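Local coordinates for protein 6-phosphogluconate dehydrogenase NAD-binding (Dyadobacter fermentans, PDB 4GBJ) that probably acts as an NAD(P)-dependent oxidoreductase of the 6-phosphogluconate and 3-hydroxyisobutyrate dehydrogenase type, at residues B[67-72]-B[95-100]; B[185-190]-B[217-222]; B[200-205]-B[224-229]; B[230-235]-B[278-283]; B[236-241]-B[282-287]. One frame throughout, in Å; residues are numbered along the deposited sequence.

Contact 1 stands apart in the amino-terminal Rossmann-type domain, where it joins the loops that follow the neighbouring parallel strands 64-67 and 92-95. The other four come later in the chain and belong to the helical domain. Contacts 2 and 3 both use helix 217-228, their centres about 10 Å apart, and pack it against helices 169-197 and 202-211; both also touch the second subunit. Contacts 4 and 5, with centres about 6 Å apart, share Trp-282 and Gly-283 and tie the chain leading into helix 238-254 to the turns that follow helix 260-274. The nearest atoms of contacts 1 and 5 are about 6 Å apart, so the two domains come close there, near the predicted active-site Lys-174.

Contact 1: residues B[67-72]-B[95-100]; sequences SVLADD and SMSTIS
Ser-97 turns its hydroxyl into the backbone of the opposite loop, where OG accepts a hydrogen bond from Leu-69 N at 2.7 Å. With OG anti to the carbonyl carbon (chi1 -57°), the group reaches across to that amide. One step back, where strands 64-67 and 92-95 still run side by side, Met-96 N donates to Ser-67 O (2.9 Å), and the bent selenomethionine chain brings CE to 4.2 Å from Val-68 CB. This end is closely knit: one water is hydrogen-bonded to OG of Ser-67, Ser-95 and Ser-97, each at 2.7 Å, while His-93 and Tyr-118 are further partners of the first two hydroxyls.

Beyond Leu-69 the loops part and water takes over. A second water donates to Leu-69 O and accepts from Thr-98 N. The loops meet again at Asp-72, whose OD2 takes the Ser-100 amide at 3.0 Å on its syn side, 30° out of the carboxylate plane, and also bonds Thr-103. The same carboxylate lies against Ile-99, OD1 being 3.6 Å from CG2. Asp-71 and Ser-100 are the N-caps of the helices that follow. Adjacent parallel strands each running through a loop into a helix are characteristic of a Rossmann fold, and Thr-98 lies beside Lys-174, the predicted active-site residue.

Contact 2: residues B[185-190]-B[217-222]; sequences LEMMGE and PIFQNY
The Phe-219 ring meets helix 169-197 at its edge, where the selenium atoms of Met-188 and Met-187 both lie near the ring plane. SE of Met-188 is 3.8 Å from Phe-219 CD1 and 5.1 Å from the ring centroid, 76° off the ring normal, which makes this a Met-aromatic contact of the edge-on kind. SE of Met-187 sits farther along the rim, 4.3 Å from CE1. The Tyr-222 ring is approached obliquely: CD2 of Leu-185 comes to 3.8 Å from CB and 3.9 Å from CD1 of the tyrosine, while Ile-218 O of the tyrosine's own helix lies in the ring plane at its edge.

Met-188 links the two aromatic residues. Its chain runs out straight through chi2 and then bends at chi3 (-69°), carrying CE between them, 3.9 Å from Phe-219 CD1 and 4.2 Å from Tyr-222 CB. The short helical segments cross at -52° with their axes 10.9 Å apart, a separation spanned by these long side chains. Ser-184 and Ile-181, just before this segment on helix 169-197, continue the same seam, and Val-226 extends it along helix 217-228. Phe-219 also packs on Phe-214 of the second subunit, and Met-187 on Cys-183 of that subunit, so the seam borders the dimer interface.

All five touching residues are buried, and no hydrogen bond crosses between the segments. The two helices are therefore probably held here mainly by dispersion, with the polarisable selenium (sulfur in the natural protein) beside the hydrogen-bearing rim of an aromatic ring.

Contact 3: residues B[200-205]-B[224-229]; sequences ISRQSI and KLVASN
Arg-202 grips the carbonyl oxygen of Val-226 side-on with two nitrogens, NH2 at 2.9 Å and NE at 3.2 Å from Val-226 O. That oxygen lies in the guanidinium plane, yet both donors reach it from the same face of its own carbonyl plane, NH2 well above it (40°). NE also makes a weak bond to Ala-227 O. Over one face of the guanidinium lies the amide of Asn-229, its ND2 3.5 Å above the plane and the two planes 24° apart, a stacked pair.

These carbonyls belong to the last turn of helix 217-228, where Val-226 O has within its own segment only a weak bond from N of Asn-229, the residue that leaves the helix with positive phi. The arginine thus binds them from the first turn of helix 202-211, in the all-helical domain of this dehydrogenase family.

The bend of the arginine at chi3 (74°) helps turn the guanidinium onto the helix end, while NH1 bonds Thr-193 and makes a salt bridge with Glu-196, both on helix 169-197. With an alanine here, Val-226 O would probably lose its two arginine donors, Asn-229 its stacking partner and Glu-196 its salt bridge. Asn-229 is set by Tyr-231, whose hydroxyl bonds OD1. Farther out, Gln-203 OE1 touches Ala-227 CB at 3.6 Å and takes a water that also donates to Lys-224 O, while its NE2 is bonded to Glu-207.

Contact 4: residues B[230-235]-B[278-283]; sequences TYEPVA and ENLDWG
The two loops come together at Asp-281, whose backbone N donates a nearly straight bond to Tyr-231 O (2.9 Å, 171° at the hydrogen), with Val-234 and Asp-281 bringing their CA atoms to 4.5 Å. The Asp-281 carboxylate adds further bonds. OD1 accepts from Ala-235 N at 2.8 Å, on its anti side, and takes the Phe-236 amide as well; OD2 receives Gly-283 N from above the carboxylate plane, closing an Asx turn. With CG placed opposite the backbone N (chi1 -172°), the carboxylate lies between the incoming loop and its own turn. Replacing Asp-281 with a leucine would probably leave the amides of Ala-235, Phe-236 and Gly-283 without the carboxylate oxygens that receive them and let the turn loosen from the other loop.

The Tyr-231 ring meets the Gly-283 peptide obliquely, CE1 3.2 Å from Gly-283 O. Gly-283 suits this spot, since a beta carbon would be crowded by both the ring and OD2 of Asp-281. The phenol hydroxyl is bonded to Asn-229. Toward solvent the packing thins: CG of Glu-232, a poorly ordered residue, rests 3.7 Å from Leu-280 CD2, Val-234 CG2 lies 3.2 Å from Asn-279 O, and a water spans Glu-232 OE2 and Asn-279 O. A cis peptide precedes Pro-233 in this exposed bend.

The joined loops connect helix 217-228 to helix 238-254 on one side and helix 260-274 to helix 288-292 on the other. Tyr-231 packs inward on Leu-225 and Val-226 of helix 217-228, and Trp-282 on helix 169-197.

Contact 5: residues B[236-241]-B[282-287]; sequences FRFPLG and WGALAL
Trp-282, Phe-238 and Phe-236 carry this contact, which in the helical domain of the dehydrogenase fits the start of helix 238-254 against a run of 3-10 turns, 282-286. Trp-282 gives up the most surface. The rim of the Phe-236 ring points at one face of its indole in a T-shaped (edge-to-face) pair, the planes at 82° and the centroid of the five-membered ring 5.2 Å from that of the phenyl. The touching atom is Phe-236 CD2, 3.8 Å above the indole plane and offset toward its rim, while Phe-236 CB lies 3.5 Å from CD1 of the tryptophan. Beneath the pair, Trp-282 N donates to Phe-236 O at 2.8 Å, which joins the two backbones near the base of both side chains. Leu-240 CB covers a face of the Phe-236 ring, and on helix 169-197 Ile-181 and Ala-182 pack on the indole.

Phe-238 reaches the other way. Its CG stands opposite the backbone N (chi1 -167°), and the ring pushes its edge into the 3-10 turns, with Phe-269 of helix 260-274 meeting it edge-to-face. Its CE1 ends 3.9 Å from Ala-284 CB and 3.6 Å from Leu-285 N.

Contact 1: residues B[67-72]-B[95-100]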
# COMPACT_ATOMS: atom_id res chain seq x y z
N SER B 67 21.33 -21.37 -3.79
CA SER B 67 22.00 -20.57 -2.77
C SER B 67 21.05 -19.55 -2.20
O SER B 67 20.19 -18.99 -2.91
CB SER B 67 23.25 -19.88 -3.32
OG SER B 67 22.94 -18.86 -4.25
N VAL B 68 21.18 -19.31 -0.91
CA VAL B 68 20.39 -18.27 -0.27
C VAL B 68 21.29 -17.70 0.79
O VAL B 68 21.68 -18.41 1.73
CB VAL B 68 18.99 -18.71 0.21
CG1 VAL B 68 19.05 -19.81 1.22
CG2 VAL B 68 18.21 -17.52 0.76
N LEU B 69 21.79 -16.48 0.52
CA LEU B 69 22.76 -15.81 1.35
C LEU B 69 22.32 -14.39 1.63
O LEU B 69 21.33 -13.93 1.08
CB LEU B 69 24.12 -15.87 0.65
CG LEU B 69 24.62 -17.31 0.34
CD1 LEU B 69 25.77 -17.29 -0.61
CD2 LEU B 69 25.07 -18.03 1.60
N ALA B 70 22.97 -13.77 2.62
CA ALA B 70 22.56 -12.47 3.16
C ALA B 70 22.60 -11.35 2.18
O ALA B 70 21.71 -10.50 2.22
CB ALA B 70 23.42 -12.09 4.36
N ASP B 71 23.67 -11.26 1.38
CA ASP B 71 23.87 -10.11 0.52
C ASP B 71 24.77 -10.40 -0.69
O ASP B 71 25.30 -11.49 -0.83
CB ASP B 71 24.48 -8.98 1.39
CG ASP B 71 25.76 -9.32 2.12
OD1 ASP B 71 26.61 -10.06 1.54
OD2 ASP B 71 25.95 -8.80 3.25
N ASP B 72 24.97 -9.37 -1.53
CA ASP B 72 25.74 -9.42 -2.78
C ASP B 72 27.17 -9.90 -2.54
O ASP B 72 27.63 -10.78 -3.27
CB ASP B 72 25.77 -8.02 -3.43
CG ASP B 72 24.38 -7.47 -3.74
OD1 ASP B 72 23.57 -7.36 -2.82
OD2 ASP B 72 24.14 -7.06 -4.89
N SER B 95 19.68 -18.89 -7.71
CA SER B 95 20.22 -17.88 -6.83
C SER B 95 19.06 -17.12 -6.20
O SER B 95 18.41 -16.29 -6.83
CB SER B 95 21.15 -17.00 -7.65
OG SER B 95 21.75 -15.96 -6.89
N MSE B 96 18.76 -17.47 -4.99
CA MSE B 96 17.57 -16.91 -4.29
C MSE B 96 17.84 -15.73 -3.37
O MSE B 96 16.90 -15.18 -2.81
CB MSE B 96 16.91 -18.01 -3.51
CG MSE B 96 16.56 -19.19 -4.41
SE MSE B 96 15.42 -20.48 -3.53
CE MSE B 96 16.70 -21.13 -2.33
N SER B 97 19.08 -15.28 -3.27
CA SER B 97 19.38 -14.15 -2.41
C SER B 97 18.76 -12.84 -2.94
O SER B 97 18.66 -12.65 -4.15
CB SER B 97 20.88 -13.96 -2.31
OG SER B 97 21.53 -15.13 -1.84
N THR B 98 18.45 -11.92 -2.04
CA THR B 98 18.01 -10.57 -2.44
C THR B 98 19.25 -9.75 -2.75
O THR B 98 19.92 -9.23 -1.87
CB THR B 98 17.18 -9.92 -1.38
OG1 THR B 98 16.10 -10.78 -1.05
CG2 THR B 98 16.68 -8.56 -1.81
N ILE B 99 19.53 -9.62 -4.01
CA ILE B 99 20.70 -8.91 -4.46
C ILE B 99 20.37 -8.05 -5.65
O ILE B 99 19.27 -8.10 -6.20
CB ILE B 99 21.87 -9.89 -4.79
CG1 ILE B 99 21.55 -10.76 -5.96
CG2 ILE B 99 22.28 -10.67 -3.55
CD1 ILE B 99 22.71 -11.70 -6.35
N SER B 100 21.33 -7.26 -6.02
CA SER B 100 21.23 -6.35 -7.12
C SER B 100 21.10 -7.08 -8.46
O SER B 100 21.87 -7.99 -8.73
CB SER B 100 22.52 -5.50 -7.17
OG SER B 100 22.66 -4.81 -8.40
O HOH W 1 21.91 -16.37 -4.23
O HOH W 2 19.18 -12.33 0.73

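Contact 2: residues B[185-190]-B[217-222]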
# COMPACT_ATOMS: atom_id res chain seq x y z
N LEU B 185 4.92 1.15 4.87
CA LEU B 185 5.29 1.49 6.24
C LEU B 185 5.35 3.00 6.47
O LEU B 185 4.86 3.51 7.47
CB LEU B 185 6.65 0.91 6.58
CG LEU B 185 6.65 -0.60 6.92
CD1 LEU B 185 8.09 -1.17 6.73
CD2 LEU B 185 6.15 -0.84 8.32
N GLU B 186 5.99 3.71 5.53
CA GLU B 186 6.13 5.14 5.65
C GLU B 186 4.76 5.86 5.56
O GLU B 186 4.52 6.76 6.36
CB GLU B 186 7.11 5.68 4.58
CG GLU B 186 7.13 7.18 4.49
CD GLU B 186 7.65 7.89 5.71
OE1 GLU B 186 7.40 9.11 5.82
OE2 GLU B 186 8.45 7.29 6.46
N MSE B 187 3.90 5.53 4.61
CA MSE B 187 2.64 6.26 4.48
C MSE B 187 1.75 6.01 5.72
O MSE B 187 1.04 6.90 6.15
CB MSE B 187 1.90 5.91 3.18
CG MSE B 187 1.31 4.45 3.14
SE MSE B 187 0.41 4.10 1.45
CE MSE B 187 1.86 3.66 0.30
N MSE B 188 1.82 4.80 6.31
CA MSE B 188 1.10 4.50 7.56
C MSE B 188 1.70 5.30 8.75
O MSE B 188 0.95 5.85 9.55
CB MSE B 188 1.08 3.02 7.86
CG MSE B 188 0.08 2.31 6.99
SE MSE B 188 -0.23 0.44 7.36
CE MSE B 188 1.39 -0.41 6.83
N GLY B 189 3.02 5.40 8.83
CA GLY B 189 3.65 6.24 9.85
C GLY B 189 3.16 7.69 9.78
O GLY B 189 2.74 8.27 10.78
N GLU B 190 3.13 8.24 8.57
CA GLU B 190 2.67 9.61 8.35
C GLU B 190 1.22 9.76 8.69
O GLU B 190 0.84 10.69 9.42
CB GLU B 190 2.90 10.04 6.88
CG GLU B 190 4.38 10.18 6.55
CD GLU B 190 4.69 10.70 5.15
OE1 GLU B 190 3.86 11.45 4.63
OE2 GLU B 190 5.72 10.33 4.55
N PRO B 217 -2.26 -8.49 2.92
CA PRO B 217 -1.45 -8.95 4.06
C PRO B 217 -0.34 -8.01 4.50
O PRO B 217 -0.14 -7.88 5.71
CB PRO B 217 -0.90 -10.30 3.58
CG PRO B 217 -1.15 -10.33 2.07
CD PRO B 217 -2.41 -9.56 1.91
N ILE B 218 0.30 -7.29 3.55
CA ILE B 218 1.36 -6.32 3.86
C ILE B 218 0.84 -5.25 4.87
O ILE B 218 1.41 -5.08 5.93
CB ILE B 218 1.95 -5.64 2.56
CG1 ILE B 218 2.75 -6.64 1.67
CG2 ILE B 218 2.85 -4.42 2.87
CD1 ILE B 218 3.81 -7.46 2.38
N PHE B 219 -0.30 -4.63 4.59
CA PHE B 219 -0.86 -3.56 5.44
C PHE B 219 -1.41 -4.04 6.75
O PHE B 219 -1.34 -3.28 7.71
CB PHE B 219 -1.96 -2.77 4.70
CG PHE B 219 -1.37 -1.97 3.59
CD1 PHE B 219 -0.99 -0.66 3.80
CD2 PHE B 219 -1.23 -2.50 2.33
CE1 PHE B 219 -0.43 0.09 2.77
CE2 PHE B 219 -0.64 -1.76 1.30
CZ PHE B 219 -0.24 -0.47 1.53
N GLN B 220 -1.94 -5.23 6.83
CA GLN B 220 -2.50 -5.75 8.07
C GLN B 220 -1.37 -6.21 9.02
O GLN B 220 -1.43 -5.93 10.23
CB GLN B 220 -3.50 -6.89 7.76
CG GLN B 220 -4.73 -6.33 6.97
CD GLN B 220 -5.92 -7.27 6.81
OE1 GLN B 220 -7.11 -6.91 7.07
NE2 GLN B 220 -5.67 -8.45 6.26
N ASN B 221 -0.34 -6.88 8.48
CA ASN B 221 0.81 -7.33 9.27
C ASN B 221 1.71 -6.17 9.64
O ASN B 221 2.01 -5.98 10.81
CB ASN B 221 1.62 -8.37 8.50
CG ASN B 221 0.91 -9.67 8.15
OD1 ASN B 221 1.32 -10.37 7.22
ND2 ASN B 221 -0.11 -10.09 8.90
N TYR B 222 2.09 -5.35 8.66
CA TYR B 222 2.97 -4.23 8.96
C TYR B 222 2.19 -3.09 9.66
O TYR B 222 2.78 -2.42 10.49
CB TYR B 222 3.73 -3.75 7.73
CG TYR B 222 4.84 -4.69 7.31
CD1 TYR B 222 6.04 -4.75 8.01
CD2 TYR B 222 4.67 -5.58 6.25
CE1 TYR B 222 7.06 -5.62 7.64
CE2 TYR B 222 5.70 -6.43 5.85
CZ TYR B 222 6.90 -6.42 6.52
OH TYR B 222 7.91 -7.28 6.15

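Contact 3: residues B[200-205]-B[224-229]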
# COMPACT_ATOMS: atom_id res chain seq x y z
N ILE B 200 -6.69 11.00 17.73
CA ILE B 200 -7.29 9.74 17.29
C ILE B 200 -6.29 8.62 17.57
O ILE B 200 -5.12 8.77 17.23
CB ILE B 200 -7.66 9.81 15.78
CG1 ILE B 200 -8.73 10.82 15.52
CG2 ILE B 200 -8.04 8.46 15.23
CD1 ILE B 200 -8.69 11.37 14.04
N SER B 201 -6.73 7.52 18.12
CA SER B 201 -5.81 6.41 18.41
C SER B 201 -5.29 5.79 17.10
O SER B 201 -6.00 5.75 16.09
CB SER B 201 -6.49 5.35 19.28
OG SER B 201 -7.23 4.47 18.46
N ARG B 202 -4.01 5.37 17.12
CA ARG B 202 -3.36 4.82 15.93
C ARG B 202 -4.03 3.49 15.56
O ARG B 202 -4.21 3.15 14.39
CB ARG B 202 -1.85 4.65 16.20
CG ARG B 202 -1.08 5.96 16.47
CD ARG B 202 0.31 5.65 16.96
NE ARG B 202 1.20 5.15 15.91
CZ ARG B 202 1.90 5.91 15.06
NH1 ARG B 202 1.81 7.23 15.13
NH2 ARG B 202 2.71 5.36 14.16
N GLN B 203 -4.41 2.74 16.57
CA GLN B 203 -5.05 1.44 16.39
C GLN B 203 -6.40 1.60 15.68
O GLN B 203 -6.72 0.78 14.83
CB GLN B 203 -5.27 0.76 17.78
CG GLN B 203 -5.82 -0.69 17.69
CD GLN B 203 -4.86 -1.67 17.03
OE1 GLN B 203 -3.65 -1.45 16.99
NE2 GLN B 203 -5.37 -2.80 16.56
N SER B 204 -7.20 2.62 16.04
CA SER B 204 -8.55 2.80 15.42
C SER B 204 -8.47 3.18 13.95
O SER B 204 -9.24 2.66 13.15
CB SER B 204 -9.39 3.81 16.21
OG SER B 204 -8.90 5.13 16.09
N ILE B 205 -7.57 4.11 13.57
CA ILE B 205 -7.38 4.46 12.15
C ILE B 205 -6.82 3.22 11.42
O ILE B 205 -7.24 2.93 10.30
CB ILE B 205 -6.53 5.75 11.89
CG1 ILE B 205 -6.36 5.98 10.37
CG2 ILE B 205 -5.12 5.70 12.55
CD1 ILE B 205 -5.74 7.32 9.98
N LYS B 224 -0.09 -3.21 12.04
CA LYS B 224 -0.19 -3.45 13.47
C LYS B 224 1.11 -2.98 14.14
O LYS B 224 1.05 -2.34 15.18
CB LYS B 224 -0.45 -4.96 13.73
CG LYS B 224 -0.90 -5.32 15.14
CD LYS B 224 -2.42 -5.47 15.27
CE LYS B 224 -2.89 -6.85 14.83
NZ LYS B 224 -4.37 -7.00 14.86
N LEU B 225 2.27 -3.22 13.51
CA LEU B 225 3.55 -2.75 14.04
C LEU B 225 3.57 -1.22 14.12
O LEU B 225 3.92 -0.65 15.13
CB LEU B 225 4.76 -3.17 13.15
CG LEU B 225 4.95 -4.60 12.71
CD1 LEU B 225 6.36 -4.81 12.16
CD2 LEU B 225 4.69 -5.57 13.81
N VAL B 226 3.13 -0.57 13.04
CA VAL B 226 3.13 0.89 12.98
C VAL B 226 2.14 1.48 13.97
O VAL B 226 2.43 2.48 14.62
CB VAL B 226 2.90 1.41 11.54
CG1 VAL B 226 2.96 2.95 11.50
CG2 VAL B 226 3.95 0.83 10.60
N ALA B 227 1.00 0.83 14.14
CA ALA B 227 -0.02 1.29 15.07
C ALA B 227 0.51 1.24 16.48
O ALA B 227 0.41 2.20 17.20
CB ALA B 227 -1.28 0.42 14.94
N SER B 228 1.10 0.12 16.87
CA SER B 228 1.63 -0.02 18.23
C SER B 228 2.97 0.70 18.37
O SER B 228 3.40 1.01 19.47
CB SER B 228 1.76 -1.49 18.58
OG SER B 228 2.56 -2.13 17.61
N ASN B 229 3.65 0.96 17.25
CA ASN B 229 4.95 1.61 17.20
C ASN B 229 5.93 0.79 18.02
O ASN B 229 6.80 1.34 18.64
CB ASN B 229 4.87 3.07 17.70
CG ASN B 229 5.02 4.16 16.68
OD1 ASN B 229 5.45 3.97 15.53
ND2 ASN B 229 4.79 5.36 17.16
O HOH W 3 -1.27 -2.67 16.93

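Contact 4: residues B[230-235]-B[278-283]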
# COMPACT_ATOMS: atom_id res chain seq x y z
N THR B 230 5.72 -0.54 18.06
CA THR B 230 6.62 -1.47 18.74
C THR B 230 7.23 -2.24 17.57
O THR B 230 6.49 -2.77 16.72
CB THR B 230 5.95 -2.34 19.78
OG1 THR B 230 5.04 -3.25 19.14
CG2 THR B 230 5.26 -1.50 20.86
N TYR B 231 8.56 -2.18 17.51
CA TYR B 231 9.36 -2.78 16.46
C TYR B 231 10.33 -3.80 17.07
O TYR B 231 11.50 -3.85 16.71
CB TYR B 231 10.06 -1.64 15.72
CG TYR B 231 9.06 -0.66 15.17
CD1 TYR B 231 8.29 -0.97 14.06
CD2 TYR B 231 8.83 0.56 15.81
CE1 TYR B 231 7.37 -0.06 13.55
CE2 TYR B 231 7.92 1.47 15.29
CZ TYR B 231 7.14 1.13 14.20
OH TYR B 231 6.22 2.01 13.70
N GLU B 232 9.79 -4.57 18.05
CA GLU B 232 10.40 -5.70 18.74
C GLU B 232 9.29 -6.79 18.87
O GLU B 232 8.15 -6.42 19.12
CB GLU B 232 10.95 -5.27 20.12
CG GLU B 232 11.89 -4.07 20.02
CD GLU B 232 12.28 -3.44 21.34
OE1 GLU B 232 11.60 -2.47 21.76
OE2 GLU B 232 13.31 -3.86 21.91
N PRO B 233 9.52 -8.08 18.56
CA PRO B 233 10.78 -8.71 18.17
C PRO B 233 11.14 -8.40 16.72
O PRO B 233 10.35 -7.90 15.94
CB PRO B 233 10.51 -10.21 18.40
CG PRO B 233 9.06 -10.34 18.11
CD PRO B 233 8.43 -9.08 18.65
N VAL B 234 12.37 -8.69 16.39
CA VAL B 234 12.93 -8.38 15.09
C VAL B 234 12.70 -9.49 14.10
O VAL B 234 13.08 -10.62 14.38
CB VAL B 234 14.44 -8.07 15.26
CG1 VAL B 234 15.10 -7.75 13.92
CG2 VAL B 234 14.63 -6.93 16.24
N ALA B 235 12.11 -9.15 12.96
CA ALA B 235 11.90 -10.04 11.81
C ALA B 235 12.99 -9.81 10.78
O ALA B 235 13.50 -10.77 10.22
CB ALA B 235 10.53 -9.80 11.18
N GLU B 278 19.44 0.66 15.46
CA GLU B 278 20.02 -0.48 14.74
C GLU B 278 19.49 -1.86 15.19
O GLU B 278 19.60 -2.79 14.41
CB GLU B 278 21.55 -0.50 14.83
CG GLU B 278 22.13 -0.60 16.23
CD GLU B 278 22.28 0.70 16.99
OE1 GLU B 278 21.81 1.76 16.51
OE2 GLU B 278 22.81 0.65 18.12
N ASN B 279 19.00 -2.03 16.46
CA ASN B 279 18.54 -3.34 16.93
C ASN B 279 17.03 -3.50 16.78
O ASN B 279 16.51 -4.54 17.16
CB ASN B 279 18.96 -3.57 18.38
CG ASN B 279 20.43 -3.51 18.51
OD1 ASN B 279 21.14 -4.20 17.80
ND2 ASN B 279 20.94 -2.63 19.34
N LEU B 280 16.32 -2.53 16.22
CA LEU B 280 14.89 -2.69 16.04
C LEU B 280 14.60 -3.37 14.72
O LEU B 280 15.48 -3.50 13.91
CB LEU B 280 14.21 -1.32 16.09
CG LEU B 280 14.42 -0.52 17.41
CD1 LEU B 280 13.62 0.78 17.37
CD2 LEU B 280 13.99 -1.31 18.63
N ASP B 281 13.34 -3.77 14.48
CA ASP B 281 12.91 -4.29 13.20
C ASP B 281 12.97 -3.17 12.15
O ASP B 281 12.76 -1.99 12.48
CB ASP B 281 11.48 -4.83 13.32
CG ASP B 281 11.03 -5.54 12.10
OD1 ASP B 281 11.60 -6.64 11.81
OD2 ASP B 281 10.17 -4.97 11.36
N TRP B 282 13.13 -3.54 10.89
CA TRP B 282 13.19 -2.57 9.79
C TRP B 282 11.90 -1.76 9.68
O TRP B 282 11.96 -0.64 9.21
CB TRP B 282 13.52 -3.24 8.46
CG TRP B 282 12.36 -3.91 7.80
CD1 TRP B 282 11.61 -4.94 8.28
CD2 TRP B 282 11.93 -3.70 6.45
NE1 TRP B 282 10.70 -5.35 7.34
CE2 TRP B 282 10.88 -4.61 6.20
CE3 TRP B 282 12.32 -2.82 5.43
CZ2 TRP B 282 10.21 -4.67 4.97
CZ3 TRP B 282 11.62 -2.84 4.23
CH2 TRP B 282 10.56 -3.74 4.02
N GLY B 283 10.78 -2.27 10.20
CA GLY B 283 9.52 -1.53 10.30
C GLY B 283 9.65 -0.22 11.05
O GLY B 283 8.85 0.69 10.86
O HOH W 4 15.38 -5.22 19.82

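Contact 5: residues B[236-241]-B[282-287]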
# COMPACT_ATOMS: atom_id res chain seq x y z
N PHE B 236 13.37 -8.51 10.52
CA PHE B 236 14.45 -8.12 9.60
C PHE B 236 15.19 -6.94 10.28
O PHE B 236 14.55 -5.91 10.57
CB PHE B 236 13.79 -7.73 8.26
CG PHE B 236 14.68 -7.68 7.04
CD1 PHE B 236 15.37 -8.81 6.62
CD2 PHE B 236 14.75 -6.53 6.26
CE1 PHE B 236 16.18 -8.77 5.49
CE2 PHE B 236 15.54 -6.50 5.10
CZ PHE B 236 16.24 -7.63 4.73
N ARG B 237 16.49 -7.08 10.57
CA ARG B 237 17.22 -6.05 11.34
C ARG B 237 17.29 -4.73 10.60
O ARG B 237 17.41 -4.71 9.39
CB ARG B 237 18.63 -6.51 11.76
CG ARG B 237 19.00 -5.91 13.11
CD ARG B 237 20.05 -6.72 13.85
NE ARG B 237 20.77 -5.86 14.80
CZ ARG B 237 21.74 -5.00 14.48
NH1 ARG B 237 22.16 -4.90 13.23
NH2 ARG B 237 22.32 -4.27 15.41
N PHE B 238 17.19 -3.63 11.35
CA PHE B 238 17.05 -2.26 10.80
C PHE B 238 18.09 -1.89 9.75
O PHE B 238 17.71 -1.43 8.66
CB PHE B 238 17.04 -1.23 11.94
CG PHE B 238 16.62 0.16 11.63
CD1 PHE B 238 15.28 0.52 11.66
CD2 PHE B 238 17.57 1.18 11.48
CE1 PHE B 238 14.87 1.82 11.37
CE2 PHE B 238 17.17 2.50 11.24
CZ PHE B 238 15.81 2.81 11.17
N PRO B 239 19.38 -2.11 9.99
CA PRO B 239 20.37 -1.74 8.97
C PRO B 239 20.14 -2.46 7.64
O PRO B 239 20.52 -1.92 6.60
CB PRO B 239 21.71 -2.12 9.60
CG PRO B 239 21.44 -2.21 11.06
CD PRO B 239 20.03 -2.69 11.18
N LEU B 240 19.49 -3.64 7.67
CA LEU B 240 19.23 -4.37 6.42
C LEU B 240 18.19 -3.63 5.54
O LEU B 240 18.25 -3.77 4.34
CB LEU B 240 18.81 -5.83 6.71
CG LEU B 240 19.86 -6.62 7.45
CD1 LEU B 240 19.35 -8.00 7.80
CD2 LEU B 240 21.18 -6.70 6.68
N GLY B 241 17.34 -2.79 6.10
CA GLY B 241 16.41 -2.01 5.30
C GLY B 241 17.11 -0.98 4.47
O GLY B 241 16.74 -0.74 3.30
N TRP B 282 13.13 -3.54 10.89
CA TRP B 282 13.19 -2.57 9.79
C TRP B 282 11.90 -1.76 9.68
O TRP B 282 11.96 -0.64 9.21
CB TRP B 282 13.52 -3.24 8.46
CG TRP B 282 12.36 -3.91 7.80
CD1 TRP B 282 11.61 -4.94 8.28
CD2 TRP B 282 11.93 -3.70 6.45
NE1 TRP B 282 10.70 -5.35 7.34
CE2 TRP B 282 10.88 -4.61 6.20
CE3 TRP B 282 12.32 -2.82 5.43
CZ2 TRP B 282 10.21 -4.67 4.97
CZ3 TRP B 282 11.62 -2.84 4.23
CH2 TRP B 282 10.56 -3.74 4.02
N GLY B 283 10.78 -2.27 10.20
CA GLY B 283 9.52 -1.53 10.30
C GLY B 283 9.65 -0.22 11.05
O GLY B 283 8.85 0.69 10.86
N ALA B 284 10.68 -0.10 11.94
CA ALA B 284 10.90 1.12 12.71
C ALA B 284 11.24 2.30 11.85
O ALA B 284 11.31 3.40 12.37
CB ALA B 284 11.99 0.89 13.75
N LEU B 285 11.37 2.16 10.51
CA LEU B 285 11.54 3.34 9.65
C LEU B 285 10.32 4.28 9.88
O LEU B 285 10.43 5.51 9.76
CB LEU B 285 11.69 2.95 8.16
CG LEU B 285 10.40 2.47 7.45
CD1 LEU B 285 9.59 3.61 6.86
CD2 LEU B 285 10.74 1.45 6.38
N ALA B 286 9.15 3.67 10.21
CA ALA B 286 7.90 4.41 10.44
C ALA B 286 7.94 5.36 11.67
O ALA B 286 7.08 6.24 11.76
CB ALA B 286 6.73 3.46 10.54
N LEU B 287 8.94 5.18 12.59
CA LEU B 287 9.15 6.08 13.72
C LEU B 287 9.60 7.44 13.32
O LEU B 287 9.43 8.35 14.12
CB LEU B 287 10.16 5.53 14.75
CG LEU B 287 9.64 4.51 15.72
CD1 LEU B 287 10.74 4.05 16.65
CD2 LEU B 287 8.50 5.11 16.59